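Local atomic coordinates of protein Niban 2 (Homo sapiens, PDB entry 7CTP), a protein that may suppress apoptosis and promote melanoma cell invasion, and carries a PH domain within a largely helical body. Residues 231-236 / 281-286; 324-329 / 509-514; 55-60 / 477-482; 157-162 / 177-182. All coordinates share one frame; numbering follows the deposited sequence.

Contact 1: residues 231-236 / 281-286; sequences NEVQIL and QAKARF
The first turn of the helix that starts at Glu232 and a piece from the first third of the long helix 260-337 pass each other with their short axes 9.0 Å apart and their N-to-C directions 122° apart. The backbones come nearest at Val233 and Lys283, whose CA atoms are 5.5 Å apart. Val233 straddles Lys283: CG1, anti to the backbone N (chi1 179°), reaches the backbone N and CB of Lys283, the CG1 to CB distance being 3.8 Å, while CG2 lies against its CA and CB. The lysine chain then runs extended away from the contact, so that its aliphatic root does the packing. One turn on, Leu236 CB lies 4.1 Å from Ala282 CB, and the leucine sends CD1 to within 3.8 Å of Phe286 CB, crossing the phenylalanine at about a right angle. The far part of the same ring is met by Glu232, whose CB lies 3.8 Å from Phe286 CE2; here only the methylene carbons of the glutamate touch. At the start of the helix, Asn231 and Gln234 form a capping box: Gln234 N donates to Asn231 OD1 (3.0 Å), and Asn231 N returns a bond to Gln234 OE1 (2.9 Å) on a lone pair in the carbonyl plane. This buried helix-helix crossing is shared with two more helices: Phe208 of helix 204-218 and Tyr31 of helix 10-48 both meet the Phe286 ring edge-to-face, while Phe27 and Leu24 of helix 10-48 lie against Leu236 and Ala282.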
# COMPACT_ATOMS: atom_id res chain seq x y z
N ASN A 231 -3.89 5.33 4.79
CA ASN A 231 -4.89 6.18 4.15
C ASN A 231 -4.30 7.56 3.86
O ASN A 231 -3.13 7.84 4.13
CB ASN A 231 -6.15 6.26 5.02
CG ASN A 231 -5.89 6.84 6.41
OD1 ASN A 231 -5.17 7.82 6.57
ND2 ASN A 231 -6.49 6.22 7.43
N GLU A 232 -5.12 8.43 3.28
CA GLU A 232 -4.62 9.73 2.82
C GLU A 232 -4.01 10.54 3.95
O GLU A 232 -2.96 11.18 3.79
CB GLU A 232 -5.75 10.52 2.15
CG GLU A 232 -6.23 9.93 0.86
CD GLU A 232 -7.43 9.03 1.04
OE1 GLU A 232 -8.26 8.96 0.11
OE2 GLU A 232 -7.55 8.40 2.12
N VAL A 233 -4.69 10.58 5.11
CA VAL A 233 -4.19 11.41 6.20
C VAL A 233 -2.88 10.85 6.75
O VAL A 233 -1.97 11.60 7.12
CB VAL A 233 -5.25 11.56 7.30
CG1 VAL A 233 -4.71 12.43 8.44
CG2 VAL A 233 -6.52 12.20 6.73
N GLN A 234 -2.77 9.52 6.84
CA GLN A 234 -1.52 8.92 7.31
C GLN A 234 -0.38 9.24 6.37
O GLN A 234 0.74 9.56 6.80
CB GLN A 234 -1.70 7.40 7.44
CG GLN A 234 -2.61 6.99 8.59
CD GLN A 234 -2.86 5.48 8.62
OE1 GLN A 234 -3.22 4.89 7.61
NE2 GLN A 234 -2.67 4.87 9.79
N ILE A 235 -0.64 9.17 5.06
CA ILE A 235 0.41 9.46 4.08
C ILE A 235 0.82 10.92 4.14
O ILE A 235 2.01 11.25 4.08
CB ILE A 235 -0.07 9.05 2.68
CG1 ILE A 235 -0.19 7.52 2.60
CG2 ILE A 235 0.87 9.63 1.60
CD1 ILE A 235 -0.99 7.05 1.38
N LEU A 236 -0.16 11.83 4.25
CA LEU A 236 0.16 13.24 4.42
C LEU A 236 0.97 13.48 5.68
O LEU A 236 1.88 14.33 5.69
CB LEU A 236 -1.13 14.05 4.47
CG LEU A 236 -1.68 14.54 3.14
CD1 LEU A 236 -2.95 15.33 3.47
CD2 LEU A 236 -0.64 15.41 2.46
N GLN A 281 -3.86 18.00 12.13
CA GLN A 281 -3.84 19.17 11.25
C GLN A 281 -4.05 18.78 9.79
O GLN A 281 -4.83 19.42 9.06
CB GLN A 281 -2.52 19.92 11.45
CG GLN A 281 -2.51 21.33 10.89
CD GLN A 281 -1.24 22.07 11.25
OE1 GLN A 281 -0.57 21.74 12.23
NE2 GLN A 281 -0.92 23.09 10.47
N ALA A 282 -3.37 17.72 9.35
CA ALA A 282 -3.51 17.26 7.97
C ALA A 282 -4.93 16.77 7.70
O ALA A 282 -5.48 17.01 6.62
CB ALA A 282 -2.50 16.15 7.69
N LYS A 283 -5.54 16.10 8.68
CA LYS A 283 -6.90 15.60 8.51
C LYS A 283 -7.86 16.76 8.26
O LYS A 283 -8.65 16.73 7.31
CB LYS A 283 -7.33 14.81 9.75
CG LYS A 283 -8.76 14.21 9.65
CD LYS A 283 -9.06 13.30 10.83
CE LYS A 283 -10.50 12.78 10.78
NZ LYS A 283 -10.77 11.82 11.89
N ALA A 284 -7.76 17.81 9.07
CA ALA A 284 -8.64 18.96 8.91
C ALA A 284 -8.43 19.63 7.56
O ALA A 284 -9.39 19.93 6.84
CB ALA A 284 -8.41 19.96 10.06
N ARG A 285 -7.17 19.88 7.19
CA ARG A 285 -6.88 20.59 5.95
C ARG A 285 -7.29 19.77 4.73
O ARG A 285 -7.90 20.30 3.79
CB ARG A 285 -5.40 20.97 5.87
CG ARG A 285 -4.94 22.02 6.89
CD ARG A 285 -5.44 23.44 6.58
NE ARG A 285 -5.16 23.87 5.21
CZ ARG A 285 -4.01 24.38 4.77
NH1 ARG A 285 -2.96 24.56 5.59
NH2 ARG A 285 -3.91 24.74 3.49
N PHE A 286 -6.98 18.48 4.73
CA PHE A 286 -7.29 17.65 3.56
C PHE A 286 -8.79 17.47 3.39
O PHE A 286 -9.32 17.60 2.28
CB PHE A 286 -6.60 16.29 3.67
CG PHE A 286 -6.89 15.40 2.50
CD1 PHE A 286 -6.40 15.73 1.24
CD2 PHE A 286 -7.70 14.29 2.64
CE1 PHE A 286 -6.69 14.93 0.14
CE2 PHE A 286 -8.00 13.49 1.55
CZ PHE A 286 -7.49 13.81 0.30

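Contact 2: residues 324-329 / 509-514; sequences AFILPK and PTCKSE
Phe325 brings the far end of its ring up against Thr510 and Glu514: CZ lies 3.6 Å from Thr510 O, which sits at the ring edge near its plane, and 3.7 Å from Glu514 CB. With CG anti to the backbone N (chi1 166°), the ring reaches out from helix 260-337 to residues 509-514, in the C-terminal region of helix 464-511 and the residues that follow. Cys511 SG is 5.1 Å from the ring centroid and 67° off its normal, an oblique sulfur-aromatic contact. The same sulfur is approached by Ile326, whose CD1 comes to 3.4 Å of SG with CG1 close behind; CD1 also meets Thr510 CG2 at 3.7 Å. Thr510 thus offers its methyl group to the isoleucine and its carbonyl to the phenylalanine. At the margin, the aliphatic part of Lys329 passes the threonine, CD 4.0 Å from OG1. Glu514 presents CB and CG to the ring, while its carboxylate turns to Arg517 in a salt bridge; Arg517 also makes a cation-pi contact with Phe325. The contact joins the later part of helix 260-337 to the 509-514 segment, and helix 532-555 packs beside both, with Tyr536 touching Ile326 and Cys511 and Val539 touching Ile326.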
# COMPACT_ATOMS: atom_id res chain seq x y z
N ALA A 324 8.71 17.41 -29.51
CA ALA A 324 9.72 18.08 -30.32
C ALA A 324 10.90 18.52 -29.47
O ALA A 324 12.05 18.48 -29.91
CB ALA A 324 9.11 19.28 -31.04
N PHE A 325 10.64 18.91 -28.22
CA PHE A 325 11.65 19.46 -27.34
C PHE A 325 12.48 18.37 -26.66
O PHE A 325 13.71 18.47 -26.59
CB PHE A 325 10.97 20.36 -26.31
CG PHE A 325 11.82 20.74 -25.13
CD1 PHE A 325 12.92 21.56 -25.29
CD2 PHE A 325 11.49 20.31 -23.85
CE1 PHE A 325 13.70 21.92 -24.20
CE2 PHE A 325 12.26 20.66 -22.76
CZ PHE A 325 13.37 21.47 -22.93
N ILE A 326 11.84 17.31 -26.17
CA ILE A 326 12.50 16.38 -25.26
C ILE A 326 12.69 14.98 -25.83
O ILE A 326 13.51 14.22 -25.29
CB ILE A 326 11.75 16.31 -23.92
CG1 ILE A 326 12.69 15.81 -22.82
CG2 ILE A 326 10.57 15.37 -24.03
CD1 ILE A 326 13.98 16.61 -22.74
N LEU A 327 11.96 14.60 -26.89
CA LEU A 327 12.01 13.21 -27.35
C LEU A 327 13.41 12.74 -27.73
O LEU A 327 13.76 11.61 -27.37
CB LEU A 327 11.04 13.01 -28.52
CG LEU A 327 10.71 11.56 -28.87
CD1 LEU A 327 10.22 10.83 -27.64
CD2 LEU A 327 9.68 11.50 -29.98
N PRO A 328 14.24 13.52 -28.45
CA PRO A 328 15.60 13.03 -28.75
C PRO A 328 16.39 12.61 -27.52
O PRO A 328 16.88 11.48 -27.46
CB PRO A 328 16.24 14.23 -29.46
CG PRO A 328 15.11 14.93 -30.11
CD PRO A 328 13.97 14.81 -29.12
N LYS A 329 16.50 13.50 -26.54
CA LYS A 329 17.27 13.20 -25.33
C LYS A 329 16.63 12.08 -24.53
O LYS A 329 17.33 11.24 -23.95
CB LYS A 329 17.42 14.46 -24.48
CG LYS A 329 18.29 15.53 -25.13
CD LYS A 329 18.30 16.81 -24.33
CE LYS A 329 19.24 17.85 -24.93
NZ LYS A 329 18.77 18.32 -26.26
N PRO A 509 17.46 18.61 -15.48
CA PRO A 509 18.23 19.81 -15.85
C PRO A 509 17.84 20.36 -17.21
O PRO A 509 17.91 21.58 -17.43
CB PRO A 509 19.68 19.33 -15.83
CG PRO A 509 19.68 18.16 -14.93
CD PRO A 509 18.37 17.48 -15.18
N THR A 510 17.39 19.50 -18.12
CA THR A 510 16.95 19.98 -19.43
C THR A 510 15.60 20.67 -19.33
O THR A 510 15.39 21.74 -19.92
CB THR A 510 16.88 18.81 -20.42
OG1 THR A 510 18.19 18.24 -20.58
CG2 THR A 510 16.37 19.27 -21.77
N CYS A 511 14.67 20.10 -18.55
CA CYS A 511 13.25 20.42 -18.67
C CYS A 511 12.70 21.37 -17.62
O CYS A 511 11.82 22.18 -17.95
CB CYS A 511 12.42 19.13 -18.60
SG CYS A 511 12.67 18.03 -19.95
N LYS A 512 13.15 21.28 -16.36
CA LYS A 512 12.40 21.90 -15.28
C LYS A 512 12.30 23.41 -15.46
O LYS A 512 11.28 24.02 -15.13
CB LYS A 512 13.01 21.57 -13.92
CG LYS A 512 12.17 22.09 -12.75
CD LYS A 512 12.46 21.40 -11.41
CE LYS A 512 13.84 20.76 -11.37
NZ LYS A 512 13.93 19.68 -10.33
N SER A 513 13.35 24.02 -16.02
CA SER A 513 13.31 25.46 -16.26
C SER A 513 12.48 25.81 -17.49
O SER A 513 11.97 26.93 -17.60
CB SER A 513 14.73 26.00 -16.43
OG SER A 513 15.35 25.43 -17.56
N GLU A 514 12.33 24.87 -18.42
CA GLU A 514 11.76 25.14 -19.74
C GLU A 514 10.28 24.82 -19.85
O GLU A 514 9.57 25.49 -20.61
CB GLU A 514 12.52 24.34 -20.80
CG GLU A 514 13.97 24.76 -20.99
CD GLU A 514 14.11 26.23 -21.31
OE1 GLU A 514 13.38 26.72 -22.21
OE2 GLU A 514 14.94 26.90 -20.67

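Contact 3: residues 55-60 / 477-482; sequences AQLLWR and KKYDYD
One face of the Tyr481 ring carries the amide of Gln56, with NE2 3.3 Å above the plane over the ring centre and the amide standing nearly upright, the two planes 88° apart. The bend of the glutamine at chi2 (-102°) folds it over the tyrosine, and its CG presses on the rim at 3.3 Å from Tyr481 CD1. At the edge of that ring, in its plane, lies OD1 of Asp482. This carboxylate is the polar centre of the contact, a two-pronged acceptor for successive backbone N-H groups of the 55-60 loop: Gln56 N donates to OD1 (2.9 Å) on its syn lone pair, and Leu57 N to OD2 (2.8 Å), again from the syn side but 32° out of the carboxylate plane. Both bonds are nearly straight, and together they fix the rotation of the buried carboxylate. OD2 also accepts from a water 2.6 Å away, which in turn takes a weak hydrogen bond from Trp59 NE1. On the apolar side of the contact, Leu57 places CD2 3.7 Å from Lys478 CB and CD1 4.1 Å from Tyr479 CD2. The loop between helix 10-48 and strand 70-77 is thereby pinned to helix 464-511. Helix 422-455 adjoins it, Thr446 accepting from Leu58 N and Gln439 touching Asp482, while Tyr479 points its hydroxyl to Phe357 O on helix 342-378.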
# COMPACT_ATOMS: atom_id res chain seq x y z
N ALA A 55 -13.04 -9.02 -15.51
CA ALA A 55 -12.35 -10.21 -15.06
C ALA A 55 -13.19 -11.45 -15.35
O ALA A 55 -14.40 -11.38 -15.59
CB ALA A 55 -12.03 -10.12 -13.57
N GLN A 56 -12.52 -12.61 -15.33
CA GLN A 56 -13.22 -13.88 -15.48
C GLN A 56 -13.79 -14.35 -14.16
O GLN A 56 -14.90 -14.89 -14.11
CB GLN A 56 -12.28 -14.92 -16.07
CG GLN A 56 -11.66 -14.51 -17.38
CD GLN A 56 -12.32 -15.17 -18.57
OE1 GLN A 56 -13.51 -15.46 -18.54
NE2 GLN A 56 -11.54 -15.42 -19.61
N LEU A 57 -13.04 -14.17 -13.07
CA LEU A 57 -13.56 -14.49 -11.75
C LEU A 57 -14.58 -13.44 -11.34
O LEU A 57 -14.54 -12.29 -11.80
CB LEU A 57 -12.44 -14.58 -10.72
CG LEU A 57 -11.47 -15.76 -10.83
CD1 LEU A 57 -10.28 -15.60 -9.87
CD2 LEU A 57 -12.20 -17.05 -10.53
N LEU A 58 -15.50 -13.84 -10.48
CA LEU A 58 -16.42 -12.90 -9.87
C LEU A 58 -15.75 -12.24 -8.67
O LEU A 58 -14.82 -12.79 -8.08
CB LEU A 58 -17.70 -13.60 -9.43
CG LEU A 58 -18.42 -14.38 -10.53
CD1 LEU A 58 -19.68 -15.00 -9.98
CD2 LEU A 58 -18.72 -13.47 -11.71
N TRP A 59 -16.21 -11.04 -8.34
CA TRP A 59 -15.71 -10.29 -7.19
C TRP A 59 -16.83 -10.16 -6.16
O TRP A 59 -17.97 -9.83 -6.50
CB TRP A 59 -15.21 -8.90 -7.61
CG TRP A 59 -14.12 -8.90 -8.68
CD1 TRP A 59 -13.45 -9.98 -9.18
CD2 TRP A 59 -13.59 -7.75 -9.36
NE1 TRP A 59 -12.54 -9.58 -10.13
CE2 TRP A 59 -12.60 -8.22 -10.26
CE3 TRP A 59 -13.85 -6.38 -9.30
CZ2 TRP A 59 -11.88 -7.36 -11.09
CZ3 TRP A 59 -13.13 -5.53 -10.13
CH2 TRP A 59 -12.15 -6.02 -11.01
N ARG A 60 -16.49 -10.43 -4.90
CA ARG A 60 -17.43 -10.32 -3.80
C ARG A 60 -17.97 -8.89 -3.71
O ARG A 60 -17.20 -7.93 -3.79
CB ARG A 60 -16.72 -10.74 -2.51
CG ARG A 60 -17.55 -10.79 -1.27
CD ARG A 60 -16.64 -11.02 -0.07
NE ARG A 60 -15.85 -12.25 -0.23
CZ ARG A 60 -16.34 -13.48 -0.10
NH1 ARG A 60 -17.62 -13.65 0.19
NH2 ARG A 60 -15.56 -14.54 -0.27
N LYS A 477 -9.80 -22.54 -14.32
CA LYS A 477 -9.51 -21.93 -15.61
C LYS A 477 -9.72 -20.42 -15.57
O LYS A 477 -8.93 -19.66 -16.14
CB LYS A 477 -10.34 -22.57 -16.73
CG LYS A 477 -10.11 -24.07 -16.85
CD LYS A 477 -10.19 -24.64 -18.26
CE LYS A 477 -9.96 -26.16 -18.25
NZ LYS A 477 -11.12 -26.94 -17.69
N LYS A 478 -10.77 -19.96 -14.88
CA LYS A 478 -10.94 -18.52 -14.69
C LYS A 478 -9.79 -17.95 -13.88
O LYS A 478 -9.29 -16.86 -14.18
CB LYS A 478 -12.28 -18.22 -14.00
CG LYS A 478 -13.51 -18.68 -14.79
CD LYS A 478 -14.78 -18.50 -13.96
CE LYS A 478 -16.00 -19.09 -14.68
NZ LYS A 478 -16.36 -18.32 -15.90
N TYR A 479 -9.34 -18.68 -12.85
CA TYR A 479 -8.22 -18.21 -12.05
C TYR A 479 -6.96 -18.04 -12.89
O TYR A 479 -6.25 -17.03 -12.78
CB TYR A 479 -7.94 -19.17 -10.89
CG TYR A 479 -6.77 -18.72 -10.05
CD1 TYR A 479 -5.46 -19.09 -10.37
CD2 TYR A 479 -6.96 -17.89 -8.95
CE1 TYR A 479 -4.38 -18.66 -9.61
CE2 TYR A 479 -5.89 -17.46 -8.18
CZ TYR A 479 -4.61 -17.84 -8.52
OH TYR A 479 -3.57 -17.39 -7.75
N ASP A 480 -6.64 -19.03 -13.72
CA ASP A 480 -5.41 -18.99 -14.50
C ASP A 480 -5.42 -17.82 -15.48
O ASP A 480 -4.38 -17.18 -15.71
CB ASP A 480 -5.20 -20.31 -15.24
CG ASP A 480 -4.89 -21.45 -14.31
OD1 ASP A 480 -4.43 -21.19 -13.18
OD2 ASP A 480 -5.10 -22.62 -14.71
N TYR A 481 -6.58 -17.53 -16.06
CA TYR A 481 -6.69 -16.37 -16.95
C TYR A 481 -6.48 -15.07 -16.18
O TYR A 481 -5.68 -14.22 -16.59
CB TYR A 481 -8.06 -16.38 -17.64
CG TYR A 481 -8.22 -15.33 -18.72
CD1 TYR A 481 -8.54 -14.01 -18.41
CD2 TYR A 481 -8.07 -15.66 -20.06
CE1 TYR A 481 -8.71 -13.06 -19.39
CE2 TYR A 481 -8.23 -14.71 -21.06
CZ TYR A 481 -8.55 -13.41 -20.71
OH TYR A 481 -8.72 -12.45 -21.70
N ASP A 482 -7.18 -14.91 -15.05
CA ASP A 482 -7.09 -13.67 -14.30
C ASP A 482 -5.71 -13.47 -13.70
O ASP A 482 -5.21 -12.34 -13.63
CB ASP A 482 -8.14 -13.65 -13.19
CG ASP A 482 -9.51 -13.27 -13.70
OD1 ASP A 482 -9.65 -13.01 -14.91
OD2 ASP A 482 -10.43 -13.23 -12.86
O HOH W 1 -10.06 -11.72 -10.74

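Contact 4: residues 157-162 / 177-182; sequences FPLILW and AEQDKW
Gln179 is the main link between strand 157-162 and the helix 176-194 that closes the PH domain, the C-terminal helix characteristic of this fold packed against its beta-sheet. The strand and helix segments run nearly parallel, 19° apart in direction, with axes 8.4 Å from each other. Going along the helix, Gln179 is the first to reach the strand, with CG anti to the backbone N and the chain extended beyond it, which carries the amide out to Phe157 and Pro158. Its CD lies 3.7 Å from Phe157 CB, and OE1 sits 3.7 Å from Phe157 CD1 at the edge of the ring, near its plane; amide and ring planes are 76° apart. Midway, the aliphatic CG passes Leu159 CD1 at 3.9 Å. One turn on, Trp182 meets the leucine from its other methyl: CB lies 3.7 Å from Leu159 CD2, while the indole runs on to Phe70, which it meets edge-to-face. Leu159 thus meets the helix through both methyls, CD1 at Gln179 and CD2 at Trp182, with Ile123 of strand 122-124 and Met173 of strand 169-173 also against it. The polar link is a single bond: Gln179 NE2 donates to Pro158 O over 2.8 Å, with the oxygen only 3° out of the glutamine amide plane.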
# COMPACT_ATOMS: atom_id res chain seq x y z
N PHE A 157 10.80 -14.44 23.72
CA PHE A 157 10.09 -14.37 22.44
C PHE A 157 9.41 -13.02 22.31
O PHE A 157 8.19 -12.89 22.48
CB PHE A 157 9.09 -15.52 22.33
CG PHE A 157 9.70 -16.86 22.61
CD1 PHE A 157 10.57 -17.44 21.69
CD2 PHE A 157 9.46 -17.51 23.80
CE1 PHE A 157 11.16 -18.66 21.95
CE2 PHE A 157 10.05 -18.73 24.07
CZ PHE A 157 10.89 -19.31 23.14
N PRO A 158 10.17 -11.98 22.00
CA PRO A 158 9.58 -10.65 21.85
C PRO A 158 9.02 -10.44 20.46
O PRO A 158 9.37 -11.14 19.50
CB PRO A 158 10.77 -9.72 22.12
CG PRO A 158 11.94 -10.50 21.56
CD PRO A 158 11.63 -11.97 21.77
N LEU A 159 8.12 -9.46 20.36
CA LEU A 159 7.61 -8.94 19.10
C LEU A 159 7.49 -7.43 19.27
O LEU A 159 6.75 -6.97 20.15
CB LEU A 159 6.24 -9.53 18.74
CG LEU A 159 5.99 -10.10 17.34
CD1 LEU A 159 7.11 -11.02 16.94
CD2 LEU A 159 4.67 -10.85 17.32
N ILE A 160 8.23 -6.67 18.47
CA ILE A 160 8.30 -5.22 18.61
C ILE A 160 7.75 -4.58 17.34
O ILE A 160 8.10 -5.00 16.23
CB ILE A 160 9.74 -4.75 18.89
CG1 ILE A 160 10.18 -5.25 20.27
CG2 ILE A 160 9.82 -3.22 18.83
CD1 ILE A 160 11.68 -5.22 20.46
N LEU A 161 6.88 -3.59 17.51
CA LEU A 161 6.33 -2.83 16.39
C LEU A 161 7.04 -1.48 16.32
O LEU A 161 6.93 -0.67 17.25
CB LEU A 161 4.83 -2.62 16.57
CG LEU A 161 3.96 -3.87 16.63
CD1 LEU A 161 2.49 -3.45 16.66
CD2 LEU A 161 4.24 -4.76 15.44
N TRP A 162 7.75 -1.24 15.21
CA TRP A 162 8.49 -0.01 14.96
C TRP A 162 7.81 0.78 13.84
O TRP A 162 7.29 0.19 12.90
CB TRP A 162 9.93 -0.33 14.58
CG TRP A 162 10.76 0.84 14.10
CD1 TRP A 162 11.59 1.62 14.85
CD2 TRP A 162 10.85 1.33 12.76
NE1 TRP A 162 12.19 2.58 14.06
CE2 TRP A 162 11.75 2.42 12.77
CE3 TRP A 162 10.26 0.96 11.55
CZ2 TRP A 162 12.08 3.13 11.62
CZ3 TRP A 162 10.58 1.67 10.40
CH2 TRP A 162 11.48 2.75 10.45
N ALA A 177 5.82 -20.69 19.60
CA ALA A 177 4.60 -20.92 18.84
C ALA A 177 3.70 -19.69 18.86
O ALA A 177 3.12 -19.31 17.83
CB ALA A 177 3.85 -22.14 19.38
N GLU A 178 3.55 -19.06 20.03
CA GLU A 178 2.72 -17.87 20.12
C GLU A 178 3.35 -16.71 19.36
O GLU A 178 2.66 -15.96 18.67
CB GLU A 178 2.48 -17.51 21.58
CG GLU A 178 1.53 -18.48 22.30
CD GLU A 178 1.20 -18.04 23.72
OE1 GLU A 178 0.36 -18.70 24.37
OE2 GLU A 178 1.77 -17.04 24.20
N GLN A 179 4.68 -16.58 19.46
CA GLN A 179 5.43 -15.56 18.71
C GLN A 179 5.19 -15.69 17.21
O GLN A 179 4.89 -14.70 16.53
CB GLN A 179 6.92 -15.68 19.04
CG GLN A 179 7.78 -14.49 18.67
CD GLN A 179 9.27 -14.80 18.70
OE1 GLN A 179 9.68 -15.94 18.44
NE2 GLN A 179 10.08 -13.80 19.02
N ASP A 180 5.29 -16.92 16.69
CA ASP A 180 5.12 -17.15 15.25
C ASP A 180 3.71 -16.81 14.81
O ASP A 180 3.50 -16.27 13.71
CB ASP A 180 5.44 -18.60 14.90
CG ASP A 180 6.92 -18.92 14.99
OD1 ASP A 180 7.73 -17.98 15.07
OD2 ASP A 180 7.26 -20.12 14.98
N LYS A 181 2.71 -17.15 15.63
CA LYS A 181 1.32 -16.87 15.28
C LYS A 181 1.06 -15.38 15.26
O LYS A 181 0.48 -14.84 14.31
CB LYS A 181 0.38 -17.57 16.26
CG LYS A 181 -1.10 -17.39 15.95
CD LYS A 181 -1.42 -17.75 14.51
CE LYS A 181 -2.87 -18.19 14.37
NZ LYS A 181 -3.01 -19.23 13.31
N TRP A 182 1.49 -14.69 16.32
CA TRP A 182 1.26 -13.25 16.39
C TRP A 182 2.06 -12.50 15.34
O TRP A 182 1.62 -11.44 14.89
CB TRP A 182 1.59 -12.75 17.80
CG TRP A 182 0.43 -12.84 18.74
CD1 TRP A 182 0.31 -13.68 19.81
CD2 TRP A 182 -0.78 -12.07 18.69
NE1 TRP A 182 -0.90 -13.48 20.44
CE2 TRP A 182 -1.59 -12.50 19.77
CE3 TRP A 182 -1.26 -11.07 17.84
CZ2 TRP A 182 -2.85 -11.96 20.02
CZ3 TRP A 182 -2.51 -10.53 18.09
CH2 TRP A 182 -3.29 -10.98 19.17

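The four contacts are separate sites that do not touch one another; two long helices connect contacts 1, 2 and 3. Helix 260-337 serves both contact 1 and contact 2, whose centres lie 34 Å apart; helix 464-511 likewise serves contacts 2 and 3, with centres 43 Å apart. Contact 4 belongs to the PH domain, and its nearest atoms are about 11 Å from those of contact 1, the shortest such gap among the four. Contacts 2 and 4 lie on opposite sides of the chain's centre, 52 Å between centres. Along the sequence, contact 3 closes a loop that encloses contacts 1 and 4, while contacts 2 and 3 interleave.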